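Local coordinates for tyrosinase (Burkholderia thailandensis, PDB 5ZRD), which uses a pair of copper ions to hydroxylate monophenols to catechols and, as tyrosinases do, probably oxidises these further to quinones, at residues A[241-253]-A[322-334]. Sequence-based numbering, arbitrary orientation.
Sequences YVRCLSAPNYTVF and NVDRMFWVWQKQT
Trp-330, held by Ala-247 at its edge and Phe-253 on one face, illustrates how one large side chain can join a helix to an irregular connection. The one direct hydrogen bond between the segments runs from Trp-330 NE1 to Ala-247 O, 2.9 Å long and nearly straight at 172°, with the acceptor in the indole plane. Aromatic stacking fixes the ring further: Phe-253 lies face to face on the five-membered ring, the centroids 3.9 Å apart and the planes 11° from parallel. Trp-330 CG stands anti to the backbone N (chi1 173°), which sends the indole from its helix toward 241-253. At the far end of the indole, Trp-330 CH2 packs against Tyr-250 CA at 3.5 Å. Tyr-250 and Phe-327 meet obliquely through their CE1 atoms, 3.8 Å apart.

Apolar contacts extend the joint. Leu-245 CD2 rests on Val-329 CG1 (3.9 Å), and Met-326 SD makes a Met-aromatic contact with Tyr-241.

Polar groups are satisfied around this core. Tyr-250 OH hydrogen-bonds to Val-88 O, while Tyr-241 OH and Asn-322 ND2 both hydrogen-bond to Glu-119 OE2. Near the end of helix 315-334, a water donates to both Leu-245 O and Gln-333 OE1.

The type I turn 244-247 and a helix start capped by Asn-249 OD1, which accepts from Val-252 N, lie against helix 315-334, the element of the di-copper tyrosinase domain that carries the copper ligand His-320.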
loop_
_atom_site.group_PDB
_atom_site.type_symbol
_atom_site.label_atom_id
_atom_site.label_comp_id
_atom_site.label_asym_id
_atom_site.label_seq_id
_atom_site.Cartn_x
_atom_site.Cartn_y
_atom_site.Cartn_z
ATOM N N TYR A 241 -36.037 14.393 22.733
ATOM C CA TYR A 241 -36.886 14.327 21.527
ATOM C C TYR A 241 -37.721 15.607 21.381
ATOM O O TYR A 241 -37.829 16.149 20.284
ATOM C CB TYR A 241 -37.774 13.098 21.584
ATOM C CG TYR A 241 -37.289 11.855 20.883
ATOM C CD1 TYR A 241 -36.774 11.902 19.592
ATOM C CD2 TYR A 241 -37.463 10.603 21.458
ATOM C CE1 TYR A 241 -36.354 10.753 18.935
ATOM C CE2 TYR A 241 -37.072 9.449 20.800
ATOM C CZ TYR A 241 -36.520 9.519 19.533
ATOM O OH TYR A 241 -36.158 8.390 18.849
ATOM N N VAL A 242 -38.254 16.122 22.489
ATOM C CA VAL A 242 -38.976 17.409 22.483
ATOM C C VAL A 242 -38.033 18.511 22.005
ATOM O O VAL A 242 -38.365 19.240 21.068
ATOM C CB VAL A 242 -39.603 17.782 23.842
ATOM C CG1 VAL A 242 -40.193 19.183 23.805
ATOM C CG2 VAL A 242 -40.658 16.780 24.307
ATOM N N ARG A 243 -36.830 18.579 22.559
ATOM C CA ARG A 243 -35.828 19.594 22.115
ATOM C C ARG A 243 -35.585 19.530 20.598
ATOM O O ARG A 243 -35.437 20.587 19.946
ATOM C CB ARG A 243 -34.459 19.385 22.774
ATOM C CG ARG A 243 -34.228 20.164 24.055
ATOM C CD ARG A 243 -32.864 20.832 24.122
ATOM N NE ARG A 243 -32.720 21.415 25.448
ATOM C CZ ARG A 243 -33.143 22.631 25.802
ATOM N NH1 ARG A 243 -33.465 23.519 24.874
ATOM N NH2 ARG A 243 -33.236 22.950 27.086
ATOM N N CYS A 244 -35.445 18.317 20.036
ATOM C CA CYS A 244 -35.008 18.235 18.647
ATOM C C CYS A 244 -36.055 18.877 17.733
ATOM O O CYS A 244 -35.677 19.427 16.699
ATOM C CB CYS A 244 -34.656 16.813 18.228
ATOM S SG CYS A 244 -36.047 15.735 17.796
ATOM N N LEU A 245 -37.319 18.934 18.181
ATOM C CA LEU A 245 -38.411 19.470 17.362
ATOM C C LEU A 245 -38.271 20.988 17.218
ATOM O O LEU A 245 -38.870 21.566 16.314
ATOM C CB LEU A 245 -39.771 19.092 17.963
ATOM C CG LEU A 245 -40.104 17.597 17.923
ATOM C CD1 LEU A 245 -41.504 17.331 18.444
ATOM C CD2 LEU A 245 -39.973 17.034 16.521
ATOM N N SER A 246 -37.433 21.599 18.031
ATOM C CA SER A 246 -37.173 23.046 17.960
ATOM C C SER A 246 -35.852 23.338 17.236
ATOM O O SER A 246 -35.409 24.486 17.231
ATOM C CB SER A 246 -37.132 23.670 19.352
ATOM O OG SER A 246 -38.419 23.692 19.958
ATOM N N ALA A 247 -35.155 22.346 16.728
ATOM C CA ALA A 247 -33.873 22.681 16.096
ATOM C C ALA A 247 -34.141 23.673 14.957
ATOM O O ALA A 247 -35.073 23.491 14.232
ATOM C CB ALA A 247 -33.161 21.443 15.617
ATOM N N PRO A 248 -33.349 24.752 14.861
ATOM C CA PRO A 248 -33.725 25.872 14.001
ATOM C C PRO A 248 -33.542 25.671 12.492
ATOM O O PRO A 248 -34.049 26.462 11.725
ATOM C CB PRO A 248 -32.787 27.024 14.422
ATOM C CG PRO A 248 -31.550 26.319 14.961
ATOM C CD PRO A 248 -32.121 25.083 15.649
ATOM N N ASN A 249 -32.764 24.705 12.049
ATOM C CA ASN A 249 -32.624 24.491 10.605
ATOM C C ASN A 249 -32.319 23.003 10.379
ATOM O O ASN A 249 -31.950 22.303 11.309
ATOM C CB ASN A 249 -31.557 25.413 10.004
ATOM C CG ASN A 249 -30.162 25.183 10.560
ATOM O OD1 ASN A 249 -29.564 24.122 10.359
ATOM N ND2 ASN A 249 -29.607 26.186 11.226
ATOM N N TYR A 250 -32.438 22.546 9.148
ATOM C CA TYR A 250 -32.281 21.159 8.808
ATOM C C TYR A 250 -30.832 20.707 9.054
ATOM O O TYR A 250 -30.599 19.624 9.551
ATOM C CB TYR A 250 -32.674 20.866 7.358
ATOM C CG TYR A 250 -32.390 19.431 7.008
ATOM C CD1 TYR A 250 -33.171 18.411 7.514
ATOM C CD2 TYR A 250 -31.273 19.080 6.269
ATOM C CE1 TYR A 250 -32.870 17.073 7.284
ATOM C CE2 TYR A 250 -30.952 17.751 6.032
ATOM C CZ TYR A 250 -31.755 16.745 6.540
ATOM O OH TYR A 250 -31.441 15.446 6.284
ATOM N N THR A 251 -29.862 21.524 8.724
ATOM C CA THR A 251 -28.475 21.092 8.927
ATOM C C THR A 251 -28.266 20.629 10.381
ATOM O O THR A 251 -27.765 19.523 10.586
ATOM C CB THR A 251 -27.474 22.155 8.468
ATOM O OG1 THR A 251 -27.730 22.443 7.089
ATOM C CG2 THR A 251 -26.043 21.691 8.610
ATOM N N VAL A 252 -28.698 21.394 11.383
ATOM C CA VAL A 252 -28.336 21.057 12.737
ATOM C C VAL A 252 -29.390 20.138 13.345
ATOM O O VAL A 252 -29.105 19.460 14.342
ATOM C CB VAL A 252 -28.096 22.307 13.592
ATOM C CG1 VAL A 252 -26.998 23.141 12.972
ATOM C CG2 VAL A 252 -29.353 23.128 13.836
ATOM N N PHE A 253 -30.577 20.095 12.722
ATOM C CA PHE A 253 -31.553 19.108 13.082
ATOM C C PHE A 253 -31.043 17.711 12.717
ATOM O O PHE A 253 -31.329 16.738 13.423
ATOM C CB PHE A 253 -32.898 19.341 12.388
ATOM C CG PHE A 253 -33.931 18.267 12.627
ATOM C CD1 PHE A 253 -34.574 18.173 13.845
ATOM C CD2 PHE A 253 -34.188 17.301 11.671
ATOM C CE1 PHE A 253 -35.519 17.183 14.075
ATOM C CE2 PHE A 253 -35.114 16.289 11.895
ATOM C CZ PHE A 253 -35.787 16.234 13.099
ATOM N N ASN A 322 -40.185 5.528 14.069
ATOM C CA ASN A 322 -40.475 6.624 14.988
ATOM C C ASN A 322 -39.527 7.814 14.755
ATOM O O ASN A 322 -39.935 8.929 14.873
ATOM C CB ASN A 322 -40.415 6.185 16.447
ATOM C CG ASN A 322 -41.031 7.238 17.334
ATOM O OD1 ASN A 322 -42.218 7.569 17.168
ATOM N ND2 ASN A 322 -40.222 7.771 18.242
ATOM N N VAL A 323 -38.272 7.577 14.446
ATOM C CA VAL A 323 -37.347 8.645 14.205
ATOM C C VAL A 323 -37.791 9.401 12.943
ATOM O O VAL A 323 -37.625 10.624 12.816
ATOM C CB VAL A 323 -35.920 8.083 14.073
ATOM C CG1 VAL A 323 -34.920 9.126 13.617
ATOM C CG2 VAL A 323 -35.479 7.477 15.387
ATOM N N ASP A 324 -38.349 8.657 11.996
ATOM C CA ASP A 324 -38.787 9.244 10.727
ATOM C C ASP A 324 -40.026 10.073 10.972
ATOM O O ASP A 324 -40.192 11.113 10.375
ATOM C CB ASP A 324 -39.101 8.153 9.710
ATOM C CG ASP A 324 -39.245 8.688 8.305
ATOM O OD1 ASP A 324 -38.280 9.354 7.856
ATOM O OD2 ASP A 324 -40.308 8.404 7.663
ATOM N N ARG A 325 -40.892 9.604 11.864
ATOM C CA ARG A 325 -42.065 10.369 12.245
ATOM C C ARG A 325 -41.663 11.698 12.904
ATOM O O ARG A 325 -42.270 12.763 12.637
ATOM C CB ARG A 325 -42.917 9.531 13.190
ATOM C CG ARG A 325 -44.254 10.140 13.540
ATOM C CD ARG A 325 -44.968 9.276 14.575
ATOM N NE ARG A 325 -44.323 9.253 15.880
ATOM C CZ ARG A 325 -44.546 10.128 16.847
ATOM N NH1 ARG A 325 -45.436 11.082 16.647
ATOM N NH2 ARG A 325 -43.900 10.044 18.011
ATOM N N MET A 326 -40.638 11.655 13.745
ATOM C CA MET A 326 -40.131 12.888 14.403
ATOM C C MET A 326 -39.557 13.828 13.332
ATOM O O MET A 326 -39.788 15.022 13.361
ATOM C CB MET A 326 -39.068 12.553 15.452
ATOM C CG MET A 326 -39.611 11.812 16.665
ATOM S SD MET A 326 -40.519 12.916 17.788
ATOM C CE MET A 326 -42.189 12.701 17.217
ATOM N N PHE A 327 -38.826 13.282 12.389
ATOM C CA PHE A 327 -38.344 14.066 11.253
ATOM C C PHE A 327 -39.533 14.728 10.539
ATOM O O PHE A 327 -39.469 15.895 10.178
ATOM C CB PHE A 327 -37.532 13.154 10.338
ATOM C CG PHE A 327 -37.017 13.758 9.064
ATOM C CD1 PHE A 327 -36.911 15.130 8.889
ATOM C CD2 PHE A 327 -36.640 12.938 8.023
ATOM C CE1 PHE A 327 -36.412 15.666 7.706
ATOM C CE2 PHE A 327 -36.119 13.471 6.842
ATOM C CZ PHE A 327 -35.986 14.835 6.702
ATOM N N TRP A 328 -40.632 14.004 10.373
ATOM C CA TRP A 328 -41.807 14.518 9.644
ATOM C C TRP A 328 -42.539 15.585 10.483
ATOM O O TRP A 328 -42.984 16.601 9.945
ATOM C CB TRP A 328 -42.741 13.355 9.246
ATOM C CG TRP A 328 -43.988 13.794 8.545
ATOM C CD1 TRP A 328 -45.263 13.697 9.015
ATOM C CD2 TRP A 328 -44.080 14.443 7.262
ATOM N NE1 TRP A 328 -46.138 14.246 8.116
ATOM C CE2 TRP A 328 -45.448 14.697 7.028
ATOM C CE3 TRP A 328 -43.153 14.851 6.306
ATOM C CZ2 TRP A 328 -45.909 15.301 5.865
ATOM C CZ3 TRP A 328 -43.609 15.449 5.150
ATOM C CH2 TRP A 328 -44.971 15.661 4.931
ATOM N N VAL A 329 -42.628 15.361 11.793
ATOM C CA VAL A 329 -43.182 16.358 12.689
ATOM C C VAL A 329 -42.355 17.647 12.657
ATOM O O VAL A 329 -42.929 18.697 12.671
ATOM C CB VAL A 329 -43.279 15.852 14.136
ATOM C CG1 VAL A 329 -43.575 16.995 15.094
ATOM C CG2 VAL A 329 -44.332 14.768 14.272
ATOM N N TRP A 330 -41.027 17.557 12.614
ATOM C CA TRP A 330 -40.192 18.711 12.596
ATOM C C TRP A 330 -40.424 19.443 11.275
ATOM O O TRP A 330 -40.417 20.669 11.252
ATOM C CB TRP A 330 -38.708 18.342 12.777
ATOM C CG TRP A 330 -37.762 19.495 12.597
ATOM C CD1 TRP A 330 -37.336 20.366 13.553
ATOM C CD2 TRP A 330 -37.155 19.930 11.367
ATOM N NE1 TRP A 330 -36.492 21.293 13.011
ATOM C CE2 TRP A 330 -36.357 21.046 11.671
ATOM C CE3 TRP A 330 -37.230 19.500 10.039
ATOM C CZ2 TRP A 330 -35.658 21.739 10.694
ATOM C CZ3 TRP A 330 -36.502 20.160 9.073
ATOM C CH2 TRP A 330 -35.750 21.286 9.396
ATOM N N GLN A 331 -40.564 18.681 10.195
ATOM C CA GLN A 331 -40.803 19.279 8.851
ATOM C C GLN A 331 -42.103 20.070 8.908
ATOM O O GLN A 331 -42.116 21.193 8.482
ATOM C CB GLN A 331 -40.897 18.237 7.751
ATOM C CG GLN A 331 -39.541 17.700 7.333
ATOM C CD GLN A 331 -39.613 16.599 6.299
ATOM O OE1 GLN A 331 -39.771 15.426 6.637
ATOM N NE2 GLN A 331 -39.438 16.962 5.031
ATOM N N LYS A 332 -43.120 19.516 9.568
ATOM C CA LYS A 332 -44.462 20.165 9.654
ATOM C C LYS A 332 -44.418 21.404 10.557
ATOM O O LYS A 332 -44.900 22.457 10.166
ATOM C CB LYS A 332 -45.513 19.206 10.223
ATOM C CG LYS A 332 -45.905 18.022 9.341
ATOM C CD LYS A 332 -47.421 17.795 9.215
ATOM C CE LYS A 332 -48.111 17.169 10.419
ATOM N NZ LYS A 332 -47.250 16.206 11.164
ATOM N N GLN A 333 -43.861 21.257 11.771
ATOM C CA GLN A 333 -43.834 22.329 12.745
ATOM C C GLN A 333 -42.895 23.443 12.265
ATOM O O GLN A 333 -43.016 24.523 12.786
ATOM C CB GLN A 333 -43.384 21.873 14.137
ATOM C CG GLN A 333 -44.353 20.938 14.864
ATOM C CD GLN A 333 -43.929 20.671 16.296
ATOM O OE1 GLN A 333 -42.941 21.224 16.765
ATOM N NE2 GLN A 333 -44.679 19.846 17.026
ATOM N N THR A 334 -41.979 23.244 11.310
ATOM C CA THR A 334 -41.006 24.300 11.024
ATOM C C THR A 334 -41.090 24.773 9.571
ATOM O O THR A 334 -40.283 25.597 9.180
ATOM C CB THR A 334 -39.533 23.902 11.282
ATOM O OG1 THR A 334 -39.121 22.887 10.358
ATOM C CG2 THR A 334 -39.264 23.472 12.709
HETATM O O HOH W 1 -40.987 23.102 16.354
#